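Local structure of tRNA (cytosine(72)-C(5))-methyltransferase (Pyrococcus horikoshii, 5ZVE) at residues G18-E21 against A22-M26; R363-P366 against H367-T371; F5-E8 against L9-Y13; R282-L285 against W286-R289. The protein transfers a methyl group from S-adenosyl-L-methionine to the C5 position of cytosine 72 in several tRNAs, a modification that appears to raise their thermal stability slightly. All coordinates share one frame; numbering follows the deposited sequence.

Contact 1 of 4, residues G18-E21 against A22-M26; sequences GKEE and ANKIM
The first turns of helix 19-29 join Gly18 to Ala22 and two acidic side chains to Lys24. Gly18 is the N-cap, and its O receives Ala22 N at 2.9 Å; with a positive phi of 95°, any CB here would collide with the carbonyl oxygen before it, which favours glycine. One turn on, Glu21 O accepts Ile25 N, and CG1 and CD1 of Ile25 both rest 3.3 Å from that same oxygen. On the outer side Glu20 and Lys24 run side by side with extended chains. Their salt bridge, Glu20 OE2 to Lys24 NZ at 3.2 Å, counts as a weak hydrogen bond too. The Glu21 chain folds back at chi2 (-70°), which sets its OE2 at a long 3.6 Å from Lys24 NZ and completes a three-residue salt-bridge network. A methionine in place of Lys24 would probably leave both carboxylates without this shared positive mate, two like charges on adjacent residues. Glu21 has its stronger partner in His367, hydrogen-bonded through OE1, and Lys24 and Ile25 pack on that histidine of helix 366-369, while Ala22 and Met26 lie against Tyr13 of helix 7-17.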
loop_
_atom_site.group_PDB
_atom_site.type_symbol
_atom_site.label_atom_id
_atom_site.label_comp_id
_atom_site.label_asym_id
_atom_site.label_seq_id
_atom_site.Cartn_x
_atom_site.Cartn_y
_atom_site.Cartn_z
ATOM N N GLY A 18 13.263 -10.270 -17.288
ATOM C CA GLY A 18 13.048 -11.089 -18.466
ATOM C C GLY A 18 11.721 -10.709 -19.091
ATOM O O GLY A 18 10.801 -10.325 -18.375
ATOM N N LYS A 19 11.623 -10.805 -20.415
ATOM C CA LYS A 19 10.432 -10.373 -21.145
ATOM C C LYS A 19 9.121 -10.973 -20.638
ATOM O O LYS A 19 8.142 -10.257 -20.422
ATOM C CB LYS A 19 10.571 -10.726 -22.624
ATOM C CG LYS A 19 9.616 -9.972 -23.533
ATOM C CD LYS A 19 9.733 -10.466 -24.962
ATOM C CE LYS A 19 8.795 -9.720 -25.890
ATOM N NZ LYS A 19 8.881 -10.261 -27.271
ATOM N N GLU A 20 9.106 -12.288 -20.457
ATOM C CA GLU A 20 7.892 -12.984 -20.061
ATOM C C GLU A 20 7.399 -12.522 -18.696
ATOM O O GLU A 20 6.249 -12.103 -18.554
ATOM C CB GLU A 20 8.119 -14.495 -20.057
ATOM C CG GLU A 20 6.880 -15.291 -19.702
ATOM C CD GLU A 20 7.092 -16.785 -19.835
ATOM O OE1 GLU A 20 8.263 -17.227 -19.800
ATOM O OE2 GLU A 20 6.085 -17.517 -19.962
ATOM N N GLU A 21 8.271 -12.597 -17.697
ATOM C CA GLU A 21 7.911 -12.194 -16.344
ATOM C C GLU A 21 7.553 -10.715 -16.266
ATOM O O GLU A 21 6.621 -10.339 -15.554
ATOM C CB GLU A 21 9.047 -12.517 -15.376
ATOM C CG GLU A 21 9.268 -14.001 -15.202
ATOM C CD GLU A 21 8.139 -14.656 -14.437
ATOM O OE1 GLU A 21 7.986 -14.351 -13.236
ATOM O OE2 GLU A 21 7.396 -15.463 -15.038
ATOM N N ALA A 22 8.297 -9.887 -16.996
ATOM C CA ALA A 22 8.029 -8.453 -17.052
ATOM C C ALA A 22 6.623 -8.176 -17.571
ATOM O O ALA A 22 5.931 -7.289 -17.069
ATOM C CB ALA A 22 9.057 -7.748 -17.927
ATOM N N ASN A 23 6.208 -8.928 -18.584
ATOM C CA ASN A 23 4.883 -8.743 -19.165
ATOM C C ASN A 23 3.781 -9.191 -18.210
ATOM O O ASN A 23 2.722 -8.564 -18.137
ATOM C CB ASN A 23 4.766 -9.492 -20.498
ATOM C CG ASN A 23 5.404 -8.733 -21.655
ATOM O OD1 ASN A 23 5.432 -7.503 -21.668
ATOM N ND2 ASN A 23 5.919 -9.469 -22.631
ATOM N N LYS A 24 4.039 -10.270 -17.475
ATOM C CA LYS A 24 3.089 -10.780 -16.485
ATOM C C LYS A 24 2.935 -9.821 -15.312
ATOM O O LYS A 24 1.849 -9.672 -14.762
ATOM C CB LYS A 24 3.521 -12.152 -15.965
ATOM C CG LYS A 24 3.347 -13.289 -16.953
ATOM C CD LYS A 24 4.108 -14.526 -16.500
ATOM C CE LYS A 24 3.955 -15.661 -17.497
ATOM N NZ LYS A 24 4.745 -16.858 -17.102
ATOM N N ILE A 25 4.035 -9.184 -14.925
ATOM C CA ILE A 25 4.028 -8.251 -13.805
ATOM C C ILE A 25 3.261 -6.981 -14.174
ATOM O O ILE A 25 2.395 -6.525 -13.426
ATOM C CB ILE A 25 5.458 -7.888 -13.370
ATOM C CG1 ILE A 25 6.078 -9.035 -12.570
ATOM C CG2 ILE A 25 5.468 -6.597 -12.558
ATOM C CD1 ILE A 25 7.592 -9.085 -12.641
ATOM N N MET A 26 3.564 -6.427 -15.340
ATOM C CA MET A 26 2.899 -5.210 -15.789
ATOM C C MET A 26 1.408 -5.438 -16.016
ATOM O O MET A 26 0.592 -4.585 -15.681
ATOM C CB MET A 26 3.559 -4.680 -17.059
ATOM C CG MET A 26 4.840 -3.919 -16.797
ATOM S SD MET A 26 5.568 -3.212 -18.285
ATOM C CE MET A 26 6.081 -4.684 -19.163
#

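Contact 2 of 4, residues R363-P366 against H367-T371; sequences RFYP and HKHLT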
loop_
_atom_site.group_PDB
_atom_site.type_symbol
_atom_site.label_atom_id
_atom_site.label_comp_id
_atom_site.label_asym_id
_atom_site.label_seq_id
_atom_site.Cartn_x
_atom_site.Cartn_y
_atom_site.Cartn_z
ATOM N N ARG A 363 10.955 -10.874 -1.694
ATOM C CA ARG A 363 10.215 -10.076 -2.664
ATOM C C ARG A 363 8.812 -10.615 -2.870
ATOM O O ARG A 363 8.577 -11.818 -2.788
ATOM C CB ARG A 363 10.942 -10.028 -4.008
ATOM C CG ARG A 363 11.855 -8.820 -4.191
ATOM C CD ARG A 363 12.546 -8.876 -5.538
ATOM N NE ARG A 363 13.334 -7.681 -5.823
ATOM C CZ ARG A 363 12.904 -6.670 -6.573
ATOM N NH1 ARG A 363 11.686 -6.704 -7.105
ATOM N NH2 ARG A 363 13.689 -5.624 -6.791
ATOM N N PHE A 364 7.886 -9.703 -3.145
ATOM C CA PHE A 364 6.531 -10.061 -3.513
ATOM C C PHE A 364 6.237 -9.558 -4.919
ATOM O O PHE A 364 6.630 -8.451 -5.290
ATOM C CB PHE A 364 5.523 -9.494 -2.512
ATOM C CG PHE A 364 5.575 -10.149 -1.157
ATOM C CD1 PHE A 364 6.423 -9.672 -0.171
ATOM C CD2 PHE A 364 4.769 -11.240 -0.872
ATOM C CE1 PHE A 364 6.470 -10.275 1.077
ATOM C CE2 PHE A 364 4.807 -11.848 0.376
ATOM C CZ PHE A 364 5.661 -11.365 1.351
ATOM N N TYR A 365 5.580 -10.401 -5.708
ATOM C CA TYR A 365 5.207 -10.067 -7.074
ATOM C C TYR A 365 3.703 -10.206 -7.241
ATOM O O TYR A 365 3.104 -11.113 -6.666
ATOM C CB TYR A 365 5.929 -10.970 -8.069
ATOM C CG TYR A 365 7.428 -10.791 -8.099
ATOM C CD1 TYR A 365 8.005 -9.762 -8.830
ATOM C CD2 TYR A 365 8.265 -11.656 -7.404
ATOM C CE1 TYR A 365 9.379 -9.596 -8.868
ATOM C CE2 TYR A 365 9.642 -11.498 -7.435
ATOM C CZ TYR A 365 10.190 -10.465 -8.169
ATOM O OH TYR A 365 11.554 -10.295 -8.214
ATOM N N PRO A 366 3.086 -9.312 -8.035
ATOM C CA PRO A 366 1.630 -9.358 -8.218
ATOM C C PRO A 366 1.132 -10.639 -8.893
ATOM O O PRO A 366 0.069 -11.144 -8.531
ATOM C CB PRO A 366 1.345 -8.129 -9.098
ATOM C CG PRO A 366 2.635 -7.835 -9.783
ATOM C CD PRO A 366 3.709 -8.220 -8.801
ATOM N N HIS A 367 1.884 -11.157 -9.858
ATOM C CA HIS A 367 1.448 -12.335 -10.601
ATOM C C HIS A 367 1.716 -13.627 -9.838
ATOM O O HIS A 367 1.069 -14.638 -10.082
ATOM C CB HIS A 367 2.119 -12.377 -11.979
ATOM C CG HIS A 367 3.604 -12.561 -11.933
ATOM N ND1 HIS A 367 4.441 -11.714 -11.238
ATOM C CD2 HIS A 367 4.405 -13.486 -12.515
ATOM C CE1 HIS A 367 5.691 -12.119 -11.381
ATOM N NE2 HIS A 367 5.698 -13.189 -12.153
ATOM N N LYS A 368 2.673 -13.601 -8.918
ATOM C CA LYS A 368 2.984 -14.792 -8.129
ATOM C C LYS A 368 2.231 -14.859 -6.800
ATOM O O LYS A 368 1.811 -15.933 -6.383
ATOM C CB LYS A 368 4.492 -14.882 -7.866
ATOM C CG LYS A 368 5.340 -15.089 -9.110
ATOM C CD LYS A 368 6.811 -15.263 -8.751
ATOM C CE LYS A 368 7.641 -15.652 -9.967
ATOM N NZ LYS A 368 9.098 -15.695 -9.657
ATOM N N HIS A 369 2.066 -13.725 -6.127
ATOM C CA HIS A 369 1.544 -13.750 -4.764
ATOM C C HIS A 369 0.233 -12.997 -4.581
ATOM O O HIS A 369 -0.296 -12.943 -3.469
ATOM C CB HIS A 369 2.589 -13.191 -3.799
ATOM C CG HIS A 369 3.961 -13.732 -4.032
ATOM N ND1 HIS A 369 5.013 -12.945 -4.455
ATOM C CD2 HIS A 369 4.459 -14.987 -3.913
ATOM C CE1 HIS A 369 6.096 -13.690 -4.580
ATOM N NE2 HIS A 369 5.786 -14.934 -4.256
ATOM N N LEU A 370 -0.274 -12.408 -5.663
ATOM C CA LEU A 370 -1.591 -11.775 -5.659
ATOM C C LEU A 370 -1.583 -10.508 -4.801
ATOM O O LEU A 370 -2.625 -10.050 -4.325
ATOM C CB LEU A 370 -2.654 -12.764 -5.167
ATOM C CG LEU A 370 -3.271 -13.754 -6.159
ATOM C CD1 LEU A 370 -2.250 -14.341 -7.121
ATOM C CD2 LEU A 370 -3.986 -14.868 -5.390
ATOM N N THR A 371 -0.393 -9.944 -4.622
ATOM C CA THR A 371 -0.189 -8.775 -3.775
ATOM C C THR A 371 0.371 -7.616 -4.589
ATOM O O THR A 371 0.597 -7.743 -5.789
ATOM C CB THR A 371 0.799 -9.057 -2.630
ATOM O OG1 THR A 371 2.102 -9.279 -3.182
ATOM C CG2 THR A 371 0.382 -10.272 -1.826
#
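His369, with chi1 at -46° and CG anti to its own carbonyl carbon, swings its imidazole back over the chain that precedes it, where ND1 accepts the backbone N-H of Tyr365 at 2.9 Å. The bond is nearly straight, 172° at the hydrogen, and the donor lies in the ring plane, so it fixes how the imidazole is turned and implies that the proton sits on the other nitrogen if the ring is neutral. Phe364 presents its edge to the face of this imidazole in an edge-to-face pair, centroids 5.5 Å apart. Lys368 CB lies 3.7 Å from the plane of the His369 ring, over its centre.

Here strand 361-364 of the methyltransferase domain gives way to the short helix 366-369. Tyr365 is the N-cap: its O takes His369 N at 2.9 Å, so that Tyr365 and His369 are joined by reciprocal bonds. Leu370 then leaves the helix with positive phi, its N-H bonded only weakly to Pro366 O.

His367 occupies the crowded chi1 position (65°), which carries its CE1 to 3.5 Å from Tyr365 CB, the two side chains pointing the same way. Its ND1 is buried without a polar partner, whereas NE2 is held by Glu21. Thr371 OG1 approaches Phe364 CB at 3.5 Å, and Phe364 packs further on Phe374 and Ile376 of strand 374-381.

Contact 3 of 4, residues F5-E8 against L9-Y13; sequences FPKE and LREYY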
loop_
_atom_site.group_PDB
_atom_site.type_symbol
_atom_site.label_atom_id
_atom_site.label_comp_id
_atom_site.label_asym_id
_atom_site.label_seq_id
_atom_site.Cartn_x
_atom_site.Cartn_y
_atom_site.Cartn_z
ATOM N N PHE A 5 2.701 1.899 -19.038
ATOM C CA PHE A 5 4.079 2.025 -18.579
ATOM C C PHE A 5 4.942 2.664 -19.655
ATOM O O PHE A 5 4.932 2.215 -20.799
ATOM C CB PHE A 5 4.645 0.653 -18.200
ATOM C CG PHE A 5 3.794 -0.105 -17.220
ATOM C CD1 PHE A 5 2.744 -0.897 -17.659
ATOM C CD2 PHE A 5 4.043 -0.025 -15.862
ATOM C CE1 PHE A 5 1.954 -1.585 -16.760
ATOM C CE2 PHE A 5 3.260 -0.716 -14.958
ATOM C CZ PHE A 5 2.214 -1.496 -15.407
ATOM N N PRO A 6 5.687 3.719 -19.294
ATOM C CA PRO A 6 6.577 4.384 -20.250
ATOM C C PRO A 6 7.589 3.391 -20.807
ATOM O O PRO A 6 7.920 2.422 -20.125
ATOM C CB PRO A 6 7.255 5.476 -19.416
ATOM C CG PRO A 6 7.070 5.059 -17.999
ATOM C CD PRO A 6 5.783 4.303 -17.947
ATOM N N LYS A 7 8.059 3.627 -22.027
ATOM C CA LYS A 7 8.853 2.645 -22.757
ATOM C C LYS A 7 10.155 2.273 -22.052
ATOM O O LYS A 7 10.506 1.095 -21.989
ATOM C CB LYS A 7 9.167 3.163 -24.163
ATOM C CG LYS A 7 9.928 2.174 -25.030
ATOM C CD LYS A 7 8.965 1.212 -25.695
ATOM C CE LYS A 7 9.657 -0.017 -26.249
ATOM N NZ LYS A 7 10.619 0.321 -27.330
ATOM N N GLU A 8 10.869 3.262 -21.524
ATOM C CA GLU A 8 12.159 2.983 -20.898
ATOM C C GLU A 8 12.005 2.139 -19.635
ATOM O O GLU A 8 12.863 1.316 -19.333
ATOM C CB GLU A 8 12.918 4.274 -20.579
ATOM C CG GLU A 8 12.191 5.263 -19.697
ATOM C CD GLU A 8 13.135 6.308 -19.127
ATOM O OE1 GLU A 8 12.668 7.210 -18.399
ATOM O OE2 GLU A 8 14.351 6.223 -19.401
ATOM N N LEU A 9 10.918 2.345 -18.899
ATOM C CA LEU A 9 10.624 1.509 -17.741
ATOM C C LEU A 9 10.304 0.082 -18.180
ATOM O O LEU A 9 10.706 -0.885 -17.527
ATOM C CB LEU A 9 9.469 2.084 -16.921
ATOM C CG LEU A 9 9.086 1.265 -15.686
ATOM C CD1 LEU A 9 10.234 1.225 -14.693
ATOM C CD2 LEU A 9 7.833 1.815 -15.032
ATOM N N ARG A 10 9.557 -0.047 -19.273
ATOM C CA ARG A 10 9.231 -1.360 -19.822
ATOM C C ARG A 10 10.500 -2.120 -20.181
ATOM O O ARG A 10 10.632 -3.301 -19.864
ATOM C CB ARG A 10 8.314 -1.235 -21.040
ATOM C CG ARG A 10 6.993 -0.564 -20.723
ATOM C CD ARG A 10 5.878 -1.034 -21.637
ATOM N NE ARG A 10 6.165 -0.852 -23.055
ATOM C CZ ARG A 10 5.799 0.216 -23.760
ATOM N NH1 ARG A 10 6.087 0.286 -25.051
ATOM N NH2 ARG A 10 5.142 1.212 -23.179
ATOM N N GLU A 11 11.426 -1.434 -20.849
ATOM C CA GLU A 11 12.728 -2.010 -21.169
ATOM C C GLU A 11 13.487 -2.368 -19.897
ATOM O O GLU A 11 14.173 -3.384 -19.840
ATOM C CB GLU A 11 13.562 -1.040 -22.019
ATOM C CG GLU A 11 12.942 -0.675 -23.363
ATOM C CD GLU A 11 12.785 -1.872 -24.283
ATOM O OE1 GLU A 11 13.489 -2.885 -24.077
ATOM O OE2 GLU A 11 11.957 -1.805 -25.214
ATOM N N TYR A 12 13.351 -1.523 -18.881
ATOM C CA TYR A 12 13.997 -1.753 -17.600
ATOM C C TYR A 12 13.490 -3.057 -16.992
ATOM O O TYR A 12 14.282 -3.912 -16.588
ATOM C CB TYR A 12 13.749 -0.575 -16.650
ATOM C CG TYR A 12 14.291 -0.779 -15.252
ATOM C CD1 TYR A 12 15.596 -0.433 -14.931
ATOM C CD2 TYR A 12 13.493 -1.322 -14.253
ATOM C CE1 TYR A 12 16.090 -0.625 -13.649
ATOM C CE2 TYR A 12 13.974 -1.519 -12.982
ATOM C CZ TYR A 12 15.270 -1.171 -12.680
ATOM O OH TYR A 12 15.734 -1.374 -11.402
ATOM N N TYR A 13 12.170 -3.208 -16.946
ATOM C CA TYR A 13 11.556 -4.424 -16.419
ATOM C C TYR A 13 11.993 -5.661 -17.200
ATOM O O TYR A 13 12.344 -6.679 -16.604
ATOM C CB TYR A 13 10.030 -4.312 -16.434
ATOM C CG TYR A 13 9.458 -3.381 -15.385
ATOM C CD1 TYR A 13 10.134 -3.137 -14.194
ATOM C CD2 TYR A 13 8.236 -2.752 -15.584
ATOM C CE1 TYR A 13 9.607 -2.286 -13.237
ATOM C CE2 TYR A 13 7.703 -1.905 -14.637
ATOM C CZ TYR A 13 8.390 -1.674 -13.467
ATOM O OH TYR A 13 7.848 -0.831 -12.526
#
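Arg10 reaches back past the start of its own helix to grip the carbonyl of Phe5, with NH2 2.6 Å from Phe5 O. The donor lies nearly along the C=O axis (175°), although the oxygen is tilted from the guanidinium plane and the angle at the hydrogen is a modest 138°. A bend at chi3 (-56°) turns the guanidinium toward this loop, where NH2 also makes a weak bond to Leu2 O. A leucine in place of Arg10 would probably leave the Phe5 carbonyl without this donor and free the segment ahead of the helix to shift.

A salt bridge follows, Lys7 NZ to Glu11 OE2 at 3.3 Å, between two chains that cross obliquely one turn apart. Lys7 also passes at about a right angle to Arg10, and its CA sits over the centre of one guanidinium face. Pro6 is the N-cap of helix 7-17, and its O accepts Arg10 N at 3.1 Å in the carbonyl plane.

Apolar groups gather on another side. Phe5 CB meets Arg10 CG at 3.7 Å, while Leu9 CD2 stands at the edge of the Phe5 ring, 4.3 Å from Phe5 CD2. Leu9 CD1 lies over one face of the Tyr13 ring, whose edge meets Phe5 CD2. Met26 of helix 19-29 packs against Phe5, Arg10 and Tyr13.

Arg10 thus serves both chemistries: its methylenes join the hydrophobic packing while its charged end ties down the polypeptide leading into the helix.

Contact 4 of 4, residues R282-L285 against W286-R289; sequences RPKL and WEER
Lys284 and Glu287 meet through two folded side chains in the loop between strand 267-273 and helix 291-310. The lysine bends at both chi2 (66°) and chi3 (70°), curling its chain so that CE and NZ come alongside the carboxylate. Glu287, with CG anti to the backbone N, bends in turn at chi2 (63°), and the two chains meet at a slant. Their salt bridge spans 3.1 Å from Lys284 NZ to Glu287 OE2, and Lys284 CE lies about as near that oxygen.

The other carboxylate oxygen is engaged as well. Glu287 OE1 takes Arg289 N (3.2 Å) on its anti lone pair, and a water links the two side chains, accepting from Lys284 NZ and donating to Glu287 OE1 at 2.6 Å. Lys284 NZ has a further acceptor in Ala278 O.

At the other side of the loop, Trp286 turns its indole so that Leu285 O lies over one face, 3.2 Å from Trp286 CG. Leu285 CB also touches the rim of the indole, 3.9 Å from Trp286 CD1. The polar edge of the indole is held by Asp129, to which NE1 is hydrogen-bonded, and Arg30 and Lys131 make cation-pi contacts with the ring.

The Lys284 side chain lies about 8 Å from that of Cys323, the predicted nucleophile. With its partners on several sides, the ammonium group is probably fixed in position, and the charge of the buried Glu287 carboxylate is probably offset in part by the lysine while it ties Arg289 into the same loop.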
loop_
_atom_site.group_PDB
_atom_site.type_symbol
_atom_site.label_atom_id
_atom_site.label_comp_id
_atom_site.label_asym_id
_atom_site.label_seq_id
_atom_site.Cartn_x
_atom_site.Cartn_y
_atom_site.Cartn_z
ATOM N N ARG A 282 -0.791 -1.181 -6.528
ATOM C CA ARG A 282 -1.897 -1.573 -7.387
ATOM C C ARG A 282 -3.177 -0.887 -6.916
ATOM O O ARG A 282 -3.333 -0.621 -5.725
ATOM C CB ARG A 282 -2.050 -3.098 -7.391
ATOM C CG ARG A 282 -0.799 -3.829 -7.860
ATOM C CD ARG A 282 -0.924 -5.330 -7.668
ATOM N NE ARG A 282 -1.846 -5.918 -8.631
ATOM C CZ ARG A 282 -2.260 -7.180 -8.595
ATOM N NH1 ARG A 282 -1.836 -7.994 -7.638
ATOM N NH2 ARG A 282 -3.100 -7.626 -9.515
ATOM N N PRO A 283 -4.085 -0.564 -7.853
ATOM C CA PRO A 283 -3.924 -0.759 -9.294
ATOM C C PRO A 283 -3.075 0.343 -9.917
ATOM O O PRO A 283 -3.016 1.449 -9.384
ATOM C CB PRO A 283 -5.358 -0.697 -9.811
ATOM C CG PRO A 283 -6.029 0.244 -8.880
ATOM C CD PRO A 283 -5.383 0.053 -7.530
ATOM N N LYS A 284 -2.416 0.024 -11.022
ATOM C CA LYS A 284 -1.580 0.986 -11.719
ATOM C C LYS A 284 -2.216 1.333 -13.064
ATOM O O LYS A 284 -1.930 0.696 -14.078
ATOM C CB LYS A 284 -0.168 0.429 -11.909
ATOM C CG LYS A 284 0.838 1.431 -12.438
ATOM C CD LYS A 284 1.110 2.545 -11.441
ATOM C CE LYS A 284 1.875 2.020 -10.238
ATOM N NZ LYS A 284 2.379 3.129 -9.379
ATOM N N LEU A 285 -3.104 2.324 -13.055
ATOM C CA LEU A 285 -3.784 2.766 -14.269
ATOM C C LEU A 285 -2.777 3.355 -15.258
ATOM O O LEU A 285 -2.743 2.962 -16.423
ATOM C CB LEU A 285 -4.880 3.784 -13.941
ATOM C CG LEU A 285 -6.245 3.239 -13.493
ATOM C CD1 LEU A 285 -6.158 2.486 -12.173
ATOM C CD2 LEU A 285 -7.275 4.355 -13.402
ATOM N N TRP A 286 -1.967 4.303 -14.792
ATOM C CA TRP A 286 -0.895 4.872 -15.603
ATOM C C TRP A 286 0.323 5.125 -14.736
ATOM O O TRP A 286 0.252 5.875 -13.764
ATOM C CB TRP A 286 -1.331 6.176 -16.281
ATOM C CG TRP A 286 -2.595 6.045 -17.072
ATOM C CD1 TRP A 286 -3.846 6.391 -16.669
ATOM C CD2 TRP A 286 -2.728 5.518 -18.397
ATOM N NE1 TRP A 286 -4.754 6.121 -17.662
ATOM C CE2 TRP A 286 -4.095 5.580 -18.732
ATOM C CE3 TRP A 286 -1.827 5.002 -19.330
ATOM C CZ2 TRP A 286 -4.583 5.145 -19.966
ATOM C CZ3 TRP A 286 -2.313 4.569 -20.552
ATOM C CH2 TRP A 286 -3.678 4.645 -20.861
ATOM N N GLU A 287 1.441 4.500 -15.090
ATOM C CA GLU A 287 2.680 4.681 -14.344
ATOM C C GLU A 287 3.367 5.966 -14.790
ATOM O O GLU A 287 3.712 6.109 -15.958
ATOM C CB GLU A 287 3.611 3.486 -14.540
ATOM C CG GLU A 287 4.930 3.595 -13.783
ATOM C CD GLU A 287 4.743 3.640 -12.277
ATOM O OE1 GLU A 287 4.882 4.733 -11.690
ATOM O OE2 GLU A 287 4.459 2.578 -11.678
ATOM N N GLU A 288 3.552 6.903 -13.864
ATOM C CA GLU A 288 4.159 8.191 -14.200
ATOM C C GLU A 288 5.653 8.248 -13.894
ATOM O O GLU A 288 6.399 8.973 -14.556
ATOM C CB GLU A 288 3.446 9.323 -13.456
ATOM C CG GLU A 288 1.945 9.390 -13.704
ATOM C CD GLU A 288 1.142 9.008 -12.475
ATOM O OE1 GLU A 288 1.701 8.314 -11.598
ATOM O OE2 GLU A 288 -0.043 9.397 -12.383
ATOM N N ARG A 289 6.090 7.488 -12.896
ATOM C CA ARG A 289 7.492 7.514 -12.498
ATOM C C ARG A 289 8.329 6.634 -13.409
ATOM O O ARG A 289 7.855 5.617 -13.916
ATOM C CB ARG A 289 7.653 7.087 -11.036
ATOM C CG ARG A 289 7.376 8.220 -10.056
ATOM C CD ARG A 289 7.210 7.713 -8.646
ATOM N NE ARG A 289 6.708 8.751 -7.750
ATOM C CZ ARG A 289 6.306 8.527 -6.501
ATOM N NH1 ARG A 289 6.338 7.299 -5.999
ATOM N NH2 ARG A 289 5.863 9.530 -5.754
HETATM O O HOH W 1 4.847 4.881 -9.112
#

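Overall arrangement
Contacts 1 and 3 belong to consecutive helices of the N-terminal region and pack together through Met26, each pairing an outward salt bridge with an inward apolar side. Contacts 2 and 4 lie nearer the centre of the chain, about 13 Å from it against 21 to 22 Å, within the methyltransferase domain, where ring contacts (2) and a water-bridged loop salt bridge (4) join or replace the i to i+4 pairs. The two regions are knitted together where contact 1 meets contact 2, and where Phe5 and Leu9 of contact 3 rest on Glu287 of contact 4. Arg282 closes the circuit by bonding to Thr371 O in contact 2. Contact 2 is mostly buried, contact 4 has no fully exposed partner, and the outward faces of 1 and 3 carry their lysines and glutamates.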